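Local structure of polysaccharide deacetylase (Streptococcus pyogenes, 6DQ3) at residues 37-42 with 219-224; 48-53 with 66-71; 96-101 with 126-131; 194-199 with 212-217. The protein removes N-acetyl groups from the cell wall linkage unit of streptococcal rhamnopolysaccharides, as a zinc-dependent family 4 carbohydrate esterase. All coordinates share one frame; numbering follows the deposited sequence.

Contact 1 of 4, residues 37-42 with 219-224; sequences FDQQLQ and MSPENL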
loop_
_atom_site.group_PDB
_atom_site.type_symbol
_atom_site.label_atom_id
_atom_site.label_comp_id
_atom_site.label_asym_id
_atom_site.label_seq_id
_atom_site.Cartn_x
_atom_site.Cartn_y
_atom_site.Cartn_z
ATOM N N PHE A 37 -3.329 -11.197 -11.433
ATOM C CA PHE A 37 -3.289 -9.760 -11.193
ATOM C C PHE A 37 -3.777 -9.003 -12.425
ATOM O O PHE A 37 -4.605 -8.091 -12.320
ATOM C CB PHE A 37 -1.871 -9.343 -10.804
ATOM C CG PHE A 37 -1.728 -7.884 -10.489
ATOM C CD1 PHE A 37 -2.514 -7.286 -9.517
ATOM C CD2 PHE A 37 -0.809 -7.108 -11.170
ATOM C CE1 PHE A 37 -2.377 -5.945 -9.230
ATOM C CE2 PHE A 37 -0.669 -5.770 -10.890
ATOM C CZ PHE A 37 -1.454 -5.186 -9.914
ATOM N N ASP A 38 -3.294 -9.395 -13.609
ATOM C CA ASP A 38 -3.778 -8.800 -14.849
ATOM C C ASP A 38 -5.297 -8.889 -14.934
ATOM O O ASP A 38 -5.974 -7.896 -15.223
ATOM C CB ASP A 38 -3.113 -9.493 -16.047
ATOM C CG ASP A 38 -3.431 -8.821 -17.367
ATOM O OD1 ASP A 38 -4.605 -8.871 -17.787
ATOM O OD2 ASP A 38 -2.508 -8.238 -17.979
ATOM N N GLN A 39 -5.854 -10.068 -14.638
ATOM C CA GLN A 39 -7.295 -10.265 -14.760
ATOM C C GLN A 39 -8.069 -9.483 -13.702
ATOM O O GLN A 39 -9.195 -9.043 -13.963
ATOM C CB GLN A 39 -7.630 -11.754 -14.666
ATOM C CG GLN A 39 -7.169 -12.561 -15.869
ATOM C CD GLN A 39 -7.119 -14.055 -15.602
ATOM O OE1 GLN A 39 -7.698 -14.549 -14.636
ATOM N NE2 GLN A 39 -6.419 -14.784 -16.466
ATOM N N GLN A 40 -7.495 -9.308 -12.511
ATOM C CA GLN A 40 -8.144 -8.484 -11.496
ATOM C C GLN A 40 -8.209 -7.028 -11.938
ATOM O O GLN A 40 -9.259 -6.384 -11.836
ATOM C CB GLN A 40 -7.402 -8.610 -10.168
ATOM C CG GLN A 40 -7.543 -9.966 -9.502
ATOM C CD GLN A 40 -6.572 -10.142 -8.353
ATOM O OE1 GLN A 40 -5.640 -9.354 -8.189
ATOM N NE2 GLN A 40 -6.786 -11.176 -7.552
ATOM N N LEU A 41 -7.097 -6.490 -12.442
ATOM C CA LEU A 41 -7.106 -5.103 -12.888
ATOM C C LEU A 41 -8.029 -4.916 -14.085
ATOM O O LEU A 41 -8.748 -3.913 -14.170
ATOM C CB LEU A 41 -5.697 -4.645 -13.245
ATOM C CG LEU A 41 -4.722 -4.348 -12.116
ATOM C CD1 LEU A 41 -3.436 -3.799 -12.720
ATOM C CD2 LEU A 41 -5.309 -3.373 -11.118
ATOM N N GLN A 42 -8.002 -5.854 -15.037
ATOM C CA GLN A 42 -8.908 -5.777 -16.173
ATOM C C GLN A 42 -10.355 -5.646 -15.712
ATOM O O GLN A 42 -11.113 -4.822 -16.234
ATOM C CB GLN A 42 -8.739 -7.010 -17.058
ATOM C CG GLN A 42 -9.659 -7.040 -18.264
ATOM C CD GLN A 42 -9.587 -8.362 -19.010
ATOM O OE1 GLN A 42 -9.086 -9.355 -18.485
ATOM N NE2 GLN A 42 -10.087 -8.379 -20.239
ATOM N N MET A 219 -8.147 -15.809 -5.236
ATOM C CA MET A 219 -9.213 -14.811 -5.319
ATOM C C MET A 219 -9.543 -14.518 -6.777
ATOM O O MET A 219 -8.839 -13.760 -7.448
ATOM C CB MET A 219 -8.781 -13.543 -4.590
ATOM C CG MET A 219 -9.894 -12.746 -3.944
ATOM S SD MET A 219 -9.247 -11.657 -2.656
ATOM C CE MET A 219 -10.755 -11.177 -1.817
ATOM N N SER A 220 -10.638 -15.099 -7.264
ATOM C CA SER A 220 -11.074 -14.851 -8.629
ATOM C C SER A 220 -11.469 -13.382 -8.793
ATOM O O SER A 220 -11.939 -12.746 -7.844
ATOM C CB SER A 220 -12.259 -15.747 -8.985
ATOM O OG SER A 220 -13.460 -15.243 -8.417
ATOM N N PRO A 221 -11.288 -12.815 -9.990
ATOM C CA PRO A 221 -11.718 -11.420 -10.200
ATOM C C PRO A 221 -13.172 -11.182 -9.823
ATOM O O PRO A 221 -13.487 -10.167 -9.191
ATOM C CB PRO A 221 -11.464 -11.197 -11.698
ATOM C CG PRO A 221 -10.344 -12.139 -12.025
ATOM C CD PRO A 221 -10.585 -13.365 -11.165
ATOM N N GLU A 222 -14.069 -12.097 -10.194
ATOM C CA GLU A 222 -15.472 -11.951 -9.815
ATOM C C GLU A 222 -15.625 -11.842 -8.302
ATOM O O GLU A 222 -16.371 -10.989 -7.802
ATOM C CB GLU A 222 -16.271 -13.135 -10.358
ATOM C CG GLU A 222 -17.774 -13.041 -10.166
ATOM C CD GLU A 222 -18.518 -14.204 -10.805
ATOM O OE1 GLU A 222 -18.135 -14.626 -11.918
ATOM O OE2 GLU A 222 -19.487 -14.698 -10.190
ATOM N N ASN A 223 -14.915 -12.684 -7.549
ATOM C CA ASN A 223 -15.094 -12.687 -6.102
ATOM C C ASN A 223 -14.428 -11.474 -5.459
ATOM O O ASN A 223 -14.954 -10.911 -4.492
ATOM C CB ASN A 223 -14.560 -13.991 -5.514
ATOM C CG ASN A 223 -15.508 -15.152 -5.733
ATOM O OD1 ASN A 223 -16.728 -15.000 -5.646
ATOM N ND2 ASN A 223 -14.953 -16.320 -6.028
ATOM N N LEU A 224 -13.282 -11.046 -5.988
ATOM C CA LEU A 224 -12.644 -9.841 -5.469
ATOM C C LEU A 224 -13.574 -8.638 -5.582
ATOM O O LEU A 224 -13.757 -7.887 -4.616
ATOM C CB LEU A 224 -11.338 -9.576 -6.211
ATOM C CG LEU A 224 -10.610 -8.281 -5.847
ATOM C CD1 LEU A 224 -10.384 -8.151 -4.356
ATOM C CD2 LEU A 224 -9.291 -8.213 -6.617
#
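The carboxamide of Gln-40 carries this contact. Over one of its faces sits a methyl group of Leu-224, whose CD2 is 3.8 Å from Gln-40 CD and nearly as close to both ends of the amide. At the nitrogen end, Gln-40 NE2 gives a weak, long hydrogen bond of 3.3 Å to the carbonyl oxygen of Met-219. At the oxygen end, Gln-40 OE1 is bonded to the hydroxyl of Tyr-14, a partner outside the two segments. With both ends engaged and a face covered, the buried amide should have little freedom to rotate. Glutamine suits the place because its extended chain (chi2 168°) brings a donor and an acceptor to two different groups, while its methylenes lie against leucine. The two side chains cross at about a right angle.

Alongside, the ring of Pro-221 lies against the helix backbone, its CG 3.8 Å from Gln-39 CB and 4.0 Å from Gln-40 N. Proline fits the first turn of a helix, where no amide hydrogen is needed. Just before it, Ser-220 is the N-cap: its OG accepts from Asn-223 N at 3.1 Å.

The contact joins helix 34-46 to the start of helix 221-228. Pro-221 also rests on Leu-36 and Lys-43 of the former helix, and Leu-224 on its Met-44. From the other side of helix 34-46, Phe-37 and Leu-41 pack on Ile-90 and Leu-91 of helix 81-93, leaving helix 34-46 between the two other helices.

Contact 2 of 4, residues 48-53 with 66-71; sequences GYYFLS and LPAKKV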
loop_
_atom_site.group_PDB
_atom_site.type_symbol
_atom_site.label_atom_id
_atom_site.label_comp_id
_atom_site.label_asym_id
_atom_site.label_seq_id
_atom_site.Cartn_x
_atom_site.Cartn_y
_atom_site.Cartn_z
ATOM N N GLY A 48 -15.284 0.246 -14.303
ATOM C CA GLY A 48 -15.208 1.682 -14.160
ATOM C C GLY A 48 -14.532 2.178 -12.906
ATOM O O GLY A 48 -14.806 3.305 -12.483
ATOM N N TYR A 49 -13.648 1.386 -12.303
ATOM C CA TYR A 49 -12.993 1.811 -11.077
ATOM C C TYR A 49 -12.005 2.941 -11.345
ATOM O O TYR A 49 -11.291 2.944 -12.352
ATOM C CB TYR A 49 -12.276 0.636 -10.406
ATOM C CG TYR A 49 -13.130 -0.069 -9.376
ATOM C CD1 TYR A 49 -13.974 -1.104 -9.746
ATOM C CD2 TYR A 49 -13.113 0.318 -8.037
ATOM C CE1 TYR A 49 -14.769 -1.747 -8.821
ATOM C CE2 TYR A 49 -13.910 -0.323 -7.096
ATOM C CZ TYR A 49 -14.738 -1.355 -7.496
ATOM O OH TYR A 49 -15.538 -2.001 -6.579
ATOM N N TYR A 50 -11.996 3.911 -10.434
ATOM C CA TYR A 50 -11.030 5.003 -10.381
ATOM C C TYR A 50 -9.948 4.627 -9.374
ATOM O O TYR A 50 -10.255 4.282 -8.229
ATOM C CB TYR A 50 -11.755 6.292 -9.973
ATOM C CG TYR A 50 -10.927 7.555 -9.905
ATOM C CD1 TYR A 50 -10.032 7.771 -8.864
ATOM C CD2 TYR A 50 -11.073 8.554 -10.859
ATOM C CE1 TYR A 50 -9.279 8.935 -8.798
ATOM C CE2 TYR A 50 -10.331 9.720 -10.797
ATOM C CZ TYR A 50 -9.435 9.906 -9.766
ATOM O OH TYR A 50 -8.700 11.069 -9.711
ATOM N N PHE A 51 -8.690 4.675 -9.806
ATOM C CA PHE A 51 -7.567 4.241 -8.983
ATOM C C PHE A 51 -6.977 5.437 -8.244
ATOM O O PHE A 51 -6.476 6.377 -8.868
ATOM C CB PHE A 51 -6.509 3.559 -9.853
ATOM C CG PHE A 51 -7.017 2.334 -10.561
ATOM C CD1 PHE A 51 -7.073 1.118 -9.902
ATOM C CD2 PHE A 51 -7.433 2.396 -11.882
ATOM C CE1 PHE A 51 -7.550 -0.008 -10.536
ATOM C CE2 PHE A 51 -7.904 1.267 -12.527
ATOM C CZ PHE A 51 -7.963 0.066 -11.854
ATOM N N LEU A 52 -7.019 5.388 -6.918
ATOM C CA LEU A 52 -6.699 6.548 -6.103
ATOM C C LEU A 52 -5.226 6.610 -5.721
ATOM O O LEU A 52 -4.558 5.586 -5.560
ATOM C CB LEU A 52 -7.538 6.533 -4.824
ATOM C CG LEU A 52 -9.050 6.398 -4.983
ATOM C CD1 LEU A 52 -9.660 5.916 -3.672
ATOM C CD2 LEU A 52 -9.646 7.722 -5.419
ATOM N N SER A 53 -4.727 7.847 -5.564
ATOM C CA SER A 53 -3.467 8.133 -4.896
ATOM C C SER A 53 -3.702 8.334 -3.404
ATOM O O SER A 53 -4.838 8.565 -2.970
ATOM C CB SER A 53 -2.838 9.392 -5.480
ATOM O OG SER A 53 -3.554 10.538 -5.044
ATOM N N LEU A 66 -16.460 11.034 -2.796
ATOM C CA LEU A 66 -15.595 10.236 -3.657
ATOM C C LEU A 66 -15.462 10.883 -5.033
ATOM O O LEU A 66 -16.404 11.507 -5.530
ATOM C CB LEU A 66 -16.140 8.814 -3.820
ATOM C CG LEU A 66 -16.307 8.005 -2.538
ATOM C CD1 LEU A 66 -16.881 6.617 -2.837
ATOM C CD2 LEU A 66 -15.000 7.857 -1.772
ATOM N N PRO A 67 -14.294 10.774 -5.676
ATOM C CA PRO A 67 -14.144 11.354 -7.019
ATOM C C PRO A 67 -14.848 10.571 -8.116
ATOM O O PRO A 67 -14.913 11.054 -9.255
ATOM C CB PRO A 67 -12.621 11.356 -7.231
ATOM C CG PRO A 67 -12.128 10.213 -6.402
ATOM C CD PRO A 67 -13.037 10.173 -5.184
ATOM N N ALA A 68 -15.382 9.393 -7.808
ATOM C CA ALA A 68 -16.108 8.582 -8.776
ATOM C C ALA A 68 -17.040 7.661 -8.002
ATOM O O ALA A 68 -16.945 7.542 -6.778
ATOM C CB ALA A 68 -15.154 7.780 -9.665
ATOM N N LYS A 69 -17.947 7.007 -8.728
ATOM C CA LYS A 69 -18.837 6.052 -8.077
ATOM C C LYS A 69 -18.057 4.859 -7.540
ATOM O O LYS A 69 -18.318 4.392 -6.425
ATOM C CB LYS A 69 -19.930 5.596 -9.044
ATOM C CG LYS A 69 -21.006 6.646 -9.304
ATOM C CD LYS A 69 -22.024 6.153 -10.322
ATOM C CE LYS A 69 -22.993 7.256 -10.732
ATOM N NZ LYS A 69 -23.924 6.798 -11.803
ATOM N N LYS A 70 -17.087 4.359 -8.303
ATOM C CA LYS A 70 -16.268 3.228 -7.882
ATOM C C LYS A 70 -14.817 3.671 -7.767
ATOM O O LYS A 70 -14.237 4.176 -8.734
ATOM C CB LYS A 70 -16.411 2.061 -8.856
ATOM C CG LYS A 70 -17.860 1.703 -9.121
ATOM C CD LYS A 70 -17.988 0.342 -9.762
ATOM C CE LYS A 70 -19.391 0.131 -10.292
ATOM N NZ LYS A 70 -19.369 -0.774 -11.470
ATOM N N VAL A 71 -14.239 3.493 -6.579
ATOM C CA VAL A 71 -12.871 3.904 -6.304
ATOM C C VAL A 71 -12.164 2.776 -5.566
ATOM O O VAL A 71 -12.783 1.949 -4.894
ATOM C CB VAL A 71 -12.789 5.205 -5.470
ATOM C CG1 VAL A 71 -13.579 6.320 -6.127
ATOM C CG2 VAL A 71 -13.263 4.950 -4.044
HETATM O O HOH W 1 -16.724 4.845 -11.276
#
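Tyr-49 presents a ring face to Lys-70, whose CB stands over the ring centre, 3.7 Å from the centroid of the Tyr-49 ring and only 7° off its normal. This is a CH-pi contact made by the root of the lysine chain, which crosses the ring at about a right angle and carries its ammonium group away to a salt bridge with Glu-47. Lysine thus serves twice, with aliphatic carbons for the aromatic and a charge for the surface. At the ring's edge, Tyr-49 CE2 comes within 3.4 Å of Val-71 O.

Tyr-50 turns to the other side of the chain. Setting CG anti to the backbone N (chi1 -178°) brings its ring against Pro-67, whose CG lies over one face, 22° from the normal, and its hydroxyl is bonded to Glu-56. Small Ala-68 fits against the base of this tyrosine, with Ala-68 CB 3.7 Å from Tyr-50 CB. Pro-67 CG also touches Leu-52 CD2 at 3.7 Å, and the other leucine methyl, CD1, meets Val-71 CB at the same distance, closing an apolar cluster.

The backbones are tied by Tyr-50 N to Lys-70 O at 2.8 Å and bridged by a water that donates to Gly-48 O and accepts from Lys-70 N. Gly-48, with positive phi, ends helix 34-46 in a Schellman motif. Strand 50-51, helix 54-63 and strand 71-77, with the two strands paired in parallel, form a beta-alpha-beta crossover, the unit from which the distorted beta/alpha barrels of this deacetylase family are built.

Contact 3 of 4, residues 96-101 with 126-131; sequences AKATNN and VGMSFQ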
loop_
_atom_site.group_PDB
_atom_site.type_symbol
_atom_site.label_atom_id
_atom_site.label_comp_id
_atom_site.label_asym_id
_atom_site.label_seq_id
_atom_site.Cartn_x
_atom_site.Cartn_y
_atom_site.Cartn_z
ATOM N N ALA A 96 -3.494 2.282 -14.382
ATOM C CA ALA A 96 -3.874 2.244 -12.978
ATOM C C ALA A 96 -2.780 2.866 -12.119
ATOM O O ALA A 96 -1.592 2.785 -12.437
ATOM C CB ALA A 96 -4.144 0.804 -12.525
ATOM N N LYS A 97 -3.196 3.496 -11.026
ATOM C CA LYS A 97 -2.281 4.047 -10.039
ATOM C C LYS A 97 -2.195 3.090 -8.855
ATOM O O LYS A 97 -3.150 2.369 -8.551
ATOM C CB LYS A 97 -2.742 5.434 -9.579
ATOM C CG LYS A 97 -3.098 6.383 -10.727
ATOM C CD LYS A 97 -3.103 7.858 -10.295
ATOM C CE LYS A 97 -4.140 8.140 -9.209
ATOM N NZ LYS A 97 -5.463 8.596 -9.725
ATOM N N ALA A 98 -1.032 3.063 -8.206
ATOM C CA ALA A 98 -0.858 2.221 -7.029
ATOM C C ALA A 98 0.213 2.805 -6.119
ATOM O O ALA A 98 1.040 3.618 -6.536
ATOM C CB ALA A 98 -0.492 0.782 -7.416
ATOM N N THR A 99 0.185 2.370 -4.859
ATOM C CA THR A 99 1.096 2.843 -3.829
ATOM C C THR A 99 1.924 1.681 -3.314
ATOM O O THR A 99 1.392 0.599 -3.051
ATOM C CB THR A 99 0.338 3.468 -2.640
ATOM O OG1 THR A 99 -0.361 4.637 -3.071
ATOM C CG2 THR A 99 1.303 3.837 -1.515
ATOM N N ASN A 100 3.224 1.900 -3.156
ATOM C CA ASN A 100 4.078 0.933 -2.485
ATOM C C ASN A 100 4.620 1.526 -1.189
ATOM O O ASN A 100 5.166 2.634 -1.182
ATOM C CB ASN A 100 5.242 0.485 -3.365
ATOM C CG ASN A 100 5.927 -0.744 -2.812
ATOM O OD1 ASN A 100 6.552 -0.693 -1.752
ATOM N ND2 ASN A 100 5.795 -1.863 -3.512
ATOM N N ASN A 101 4.482 0.776 -0.104
ATOM C CA ASN A 101 4.949 1.197 1.209
ATOM C C ASN A 101 6.363 0.674 1.425
ATOM O O ASN A 101 6.582 -0.540 1.496
ATOM C CB ASN A 101 3.960 0.698 2.252
ATOM C CG ASN A 101 2.562 1.235 1.991
ATOM O OD1 ASN A 101 2.388 2.437 1.803
ATOM N ND2 ASN A 101 1.573 0.349 1.936
ATOM N N VAL A 126 4.601 7.764 -13.802
ATOM C CA VAL A 126 3.548 7.024 -14.487
ATOM C C VAL A 126 2.602 6.415 -13.459
ATOM O O VAL A 126 2.225 5.243 -13.563
ATOM C CB VAL A 126 4.137 5.941 -15.412
ATOM C CG1 VAL A 126 3.077 5.417 -16.377
ATOM C CG2 VAL A 126 5.338 6.493 -16.179
ATOM N N GLY A 127 2.237 7.198 -12.443
ATOM C CA GLY A 127 1.090 6.898 -11.611
ATOM C C GLY A 127 1.376 6.291 -10.253
ATOM O O GLY A 127 0.442 6.165 -9.450
ATOM N N MET A 128 2.612 5.907 -9.963
ATOM C CA MET A 128 2.898 5.201 -8.723
ATOM C C MET A 128 3.274 6.170 -7.603
ATOM O O MET A 128 3.880 7.219 -7.834
ATOM C CB MET A 128 4.025 4.188 -8.925
ATOM C CG MET A 128 3.790 3.205 -10.058
ATOM S SD MET A 128 2.211 2.342 -9.929
ATOM C CE MET A 128 1.435 2.814 -11.474
ATOM N N SER A 129 2.912 5.797 -6.377
ATOM C CA SER A 129 3.227 6.565 -5.182
ATOM C C SER A 129 3.994 5.685 -4.203
ATOM O O SER A 129 3.764 4.476 -4.113
ATOM C CB SER A 129 1.949 7.107 -4.524
ATOM O OG SER A 129 2.241 7.907 -3.394
ATOM N N PHE A 130 4.912 6.296 -3.465
ATOM C CA PHE A 130 5.778 5.557 -2.556
ATOM C C PHE A 130 5.711 6.170 -1.165
ATOM O O PHE A 130 6.156 7.301 -0.945
ATOM C CB PHE A 130 7.188 5.512 -3.122
ATOM C CG PHE A 130 7.228 4.838 -4.453
ATOM C CD1 PHE A 130 7.269 3.460 -4.529
ATOM C CD2 PHE A 130 7.135 5.570 -5.623
ATOM C CE1 PHE A 130 7.262 2.822 -5.744
ATOM C CE2 PHE A 130 7.129 4.937 -6.848
ATOM C CZ PHE A 130 7.189 3.560 -6.908
ATOM N N GLN A 131 5.136 5.414 -0.244
ATOM C CA GLN A 131 4.847 5.867 1.100
ATOM C C GLN A 131 5.698 5.071 2.091
ATOM O O GLN A 131 6.629 4.348 1.712
ATOM C CB GLN A 131 3.341 5.756 1.358
ATOM C CG GLN A 131 2.477 6.554 0.364
ATOM C CD GLN A 131 2.708 8.057 0.429
ATOM O OE1 GLN A 131 2.711 8.647 1.505
ATOM N NE2 GLN A 131 2.915 8.679 -0.727
HETATM O O HOH W 2 -0.012 3.754 -14.440
#
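Gln-131 loses the most surface here, and its side chain is folded back by a bend at chi2 (-63°) so that its middle, rather than its end, does the touching. Gln-131 CG lies 3.5 Å from Thr-99 CG2, the two chains meeting at a slant, while Asn-101 OD1 approaches Gln-131 CB and Asn-101 ND2 is hydrogen-bonded to Asp-77 OD1. Both ends of the glutamine amide are engaged: NE2 donates to Ser-129 OG, two residues back on the same strand, at 2.9 Å, and OE1 accepts from the backbone N of Ile-168 and of Ala-169. A glutamine here supplies a donor and an acceptor at one buried point.

Asn-100 contributes on the opposite face of the sheet, its CB 3.8 Å from Phe-130 CD1. Its backbone forms the central links: Asn-100 N donates to Ser-129 O at 2.8 Å, and Asn-100 O accepts from Gln-131 N. A third bond, Ser-129 N to Ala-98 O, continues this parallel pairing.

Met-128 and Ala-98 share the face of Asn-100. The methionine curls at chi2 (-53°), bringing SD within 4.0 Å of Ala-98 CB and CE within 3.2 Å of Ala-96 O; the small alanine leaves room for the sulfur. Before Met-128, Gly-127 adopts positive phi (102°), where a CB would be crowded.

Strand 98-102 is flanked by strand 71-77 on its other edge. Met-128 and Phe-130 pack against helix 117-124, and Met-128 also against helix 81-93, whereas Thr-99, Ser-129 and Gln-131 meet Pro-54 at the start of helix 54-63.

Contact 4 of 4, residues 194-199 with 212-217; sequences VTTNEG and RIRILP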
loop_
_atom_site.group_PDB
_atom_site.type_symbol
_atom_site.label_atom_id
_atom_site.label_comp_id
_atom_site.label_asym_id
_atom_site.label_seq_id
_atom_site.Cartn_x
_atom_site.Cartn_y
_atom_site.Cartn_z
ATOM N N VAL A 194 -2.399 2.562 7.395
ATOM C CA VAL A 194 -3.102 1.348 6.999
ATOM C C VAL A 194 -2.618 0.181 7.844
ATOM O O VAL A 194 -1.428 0.066 8.156
ATOM C CB VAL A 194 -2.940 1.036 5.494
ATOM C CG1 VAL A 194 -3.638 2.111 4.671
ATOM C CG2 VAL A 194 -1.485 0.906 5.101
ATOM N N THR A 195 -3.554 -0.693 8.196
ATOM C CA THR A 195 -3.340 -1.843 9.050
ATOM C C THR A 195 -3.483 -3.113 8.211
ATOM O O THR A 195 -3.590 -3.059 6.980
ATOM C CB THR A 195 -4.353 -1.826 10.192
ATOM O OG1 THR A 195 -5.637 -2.184 9.665
ATOM C CG2 THR A 195 -4.435 -0.437 10.829
ATOM N N THR A 196 -3.521 -4.262 8.886
ATOM C CA THR A 196 -3.917 -5.511 8.247
ATOM C C THR A 196 -5.280 -6.007 8.735
ATOM O O THR A 196 -5.627 -7.171 8.509
ATOM C CB THR A 196 -2.851 -6.599 8.445
ATOM O OG1 THR A 196 -2.639 -6.857 9.839
ATOM C CG2 THR A 196 -1.526 -6.181 7.796
ATOM N N ASN A 197 -6.053 -5.150 9.413
ATOM C CA ASN A 197 -7.416 -5.495 9.806
ATOM C C ASN A 197 -8.285 -5.628 8.556
ATOM O O ASN A 197 -8.384 -4.686 7.764
ATOM C CB ASN A 197 -8.001 -4.430 10.736
ATOM C CG ASN A 197 -7.190 -4.240 12.012
ATOM O OD1 ASN A 197 -6.525 -5.158 12.489
ATOM N ND2 ASN A 197 -7.256 -3.038 12.573
ATOM N N GLU A 198 -8.941 -6.777 8.394
ATOM C CA GLU A 198 -9.664 -7.069 7.157
ATOM C C GLU A 198 -10.975 -6.293 7.056
ATOM O O GLU A 198 -11.773 -6.263 8.001
ATOM C CB GLU A 198 -9.935 -8.572 7.061
ATOM C CG GLU A 198 -10.680 -9.033 5.812
ATOM C CD GLU A 198 -9.869 -8.884 4.533
ATOM O OE1 GLU A 198 -8.621 -8.852 4.601
ATOM O OE2 GLU A 198 -10.488 -8.795 3.454
ATOM N N GLY A 199 -11.194 -5.684 5.904
ATOM C CA GLY A 199 -12.462 -5.048 5.594
ATOM C C GLY A 199 -12.272 -3.845 4.694
ATOM O O GLY A 199 -11.159 -3.387 4.438
ATOM N N ARG A 212 -7.773 -2.826 5.514
ATOM C CA ARG A 212 -7.387 -3.205 4.160
ATOM C C ARG A 212 -7.982 -4.561 3.816
ATOM O O ARG A 212 -8.356 -5.342 4.694
ATOM C CB ARG A 212 -5.861 -3.233 3.994
ATOM C CG ARG A 212 -5.228 -1.848 4.047
ATOM C CD ARG A 212 -3.840 -1.838 3.426
ATOM N NE ARG A 212 -2.828 -2.400 4.316
ATOM C CZ ARG A 212 -1.549 -2.549 3.992
ATOM N NH1 ARG A 212 -1.116 -2.180 2.789
ATOM N NH2 ARG A 212 -0.702 -3.068 4.868
ATOM N N ILE A 213 -8.084 -4.820 2.515
ATOM C CA ILE A 213 -8.598 -6.080 1.988
ATOM C C ILE A 213 -7.397 -6.890 1.524
ATOM O O ILE A 213 -6.700 -6.491 0.584
ATOM C CB ILE A 213 -9.593 -5.853 0.841
ATOM C CG1 ILE A 213 -10.846 -5.143 1.355
ATOM C CG2 ILE A 213 -9.934 -7.179 0.169
ATOM C CD1 ILE A 213 -11.677 -4.496 0.254
ATOM N N ARG A 214 -7.142 -8.021 2.180
ATOM C CA ARG A 214 -6.014 -8.864 1.807
ATOM C C ARG A 214 -6.336 -9.599 0.511
ATOM O O ARG A 214 -7.400 -10.216 0.382
ATOM C CB ARG A 214 -5.687 -9.865 2.915
ATOM C CG ARG A 214 -4.460 -10.727 2.606
ATOM C CD ARG A 214 -4.195 -11.783 3.672
ATOM N NE ARG A 214 -3.844 -11.216 4.972
ATOM C CZ ARG A 214 -2.639 -10.752 5.291
ATOM N NH1 ARG A 214 -1.657 -10.766 4.399
ATOM N NH2 ARG A 214 -2.417 -10.262 6.503
ATOM N N ILE A 215 -5.418 -9.529 -0.447
ATOM C CA ILE A 215 -5.580 -10.235 -1.715
ATOM C C ILE A 215 -5.101 -11.669 -1.532
ATOM O O ILE A 215 -3.923 -11.911 -1.250
ATOM C CB ILE A 215 -4.811 -9.534 -2.844
ATOM C CG1 ILE A 215 -5.300 -8.095 -3.010
ATOM C CG2 ILE A 215 -4.956 -10.322 -4.140
ATOM C CD1 ILE A 215 -6.770 -7.965 -3.355
ATOM N N LEU A 216 -6.006 -12.609 -1.666
ATOM C CA LEU A 216 -5.662 -14.017 -1.579
ATOM C C LEU A 216 -5.277 -14.546 -2.958
ATOM O O LEU A 216 -5.759 -14.040 -3.976
ATOM C CB LEU A 216 -6.841 -14.814 -1.035
ATOM C CG LEU A 216 -7.348 -14.372 0.340
ATOM C CD1 LEU A 216 -8.670 -15.039 0.672
ATOM C CD2 LEU A 216 -6.305 -14.685 1.404
ATOM N N PRO A 217 -4.396 -15.547 -3.036
ATOM C CA PRO A 217 -4.029 -16.070 -4.367
ATOM C C PRO A 217 -5.161 -16.812 -5.053
ATOM O O PRO A 217 -5.165 -16.908 -6.287
ATOM C CB PRO A 217 -2.843 -17.004 -4.079
ATOM C CG PRO A 217 -2.357 -16.627 -2.718
ATOM C CD PRO A 217 -3.563 -16.122 -1.965
HETATM O O HOH W 3 -0.201 -2.567 8.033
HETATM O O HOH W 4 -4.594 -9.887 8.707
HETATM O O HOH W 5 -9.632 -10.681 1.858
#
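Strands 192-198 and 210-214 run parallel, but the chain turns a corner at Thr-196, and the pairing between these segments lies beyond it, where Glu-198 bridges Arg-212. Arg-212 N donates to Asn-197 O at 3.0 Å, and Gly-199 N returns a bond to Arg-212 O, reaching it from 51° above the carbonyl plane. Gly-199, at phi 148°, takes a backbone shape that a CB would obstruct. Across the corner, Thr-195 OG1 accepts from Asn-197 N, an ST turn.

Arg-212 has much the largest buried area. Its chain bends at chi3 (-78°) and swings the guanidinium back over Val-194, whose CG2 lies over the centre of one face, 3.6 Å from Arg-212 CZ. At the edge, Arg-212 NE donates almost straight to Thr-195 O, at 2.8 Å. A branched valine suits the place because one methyl can sit on the guanidinium face while the edge stays clear for the carbonyl.

Glu-198 bends at chi2 so that OE1, through its syn lone pair, accepts from Arg-214 N at 3.0 Å. A water links Glu-198 OE2 to Arg-214 O, and another joins Thr-196 O to Arg-214 NH2.

The remaining nitrogens of Arg-212 are held by Thr-75 OG1 and, in a salt bridge, by Asp-77, just before the zinc ligand Asp-78. With each nitrogen bonded and one face covered, the guanidinium should have little freedom, consistent with second-shell positioning of Asp-77.

In the fold
Contacts 2, 3 and 4 all reach one mixed sheet, whereas contact 1 clamps two helices outside it and encloses the other three along the chain. Contacts 2 and 3 meet through Lys-97 NZ, which is 2.6 Å from Phe-51 O. Contact 1 abuts contact 2 through Leu-41 and Phe-51, and contact 4 through Leu-224 CD1 and Ile-215 CD1, 3.8 Å apart. Contacts 3 and 4 touch where Asn-101 ND2 lies 3.8 Å from Arg-212 NH1; these side chains each lie about 7 Å from a bound zinc ion, and Asp-77, which both bind, precedes the zinc ligand Asp-78. Thr-196 of contact 4 lies about 4 Å from the bound acetate.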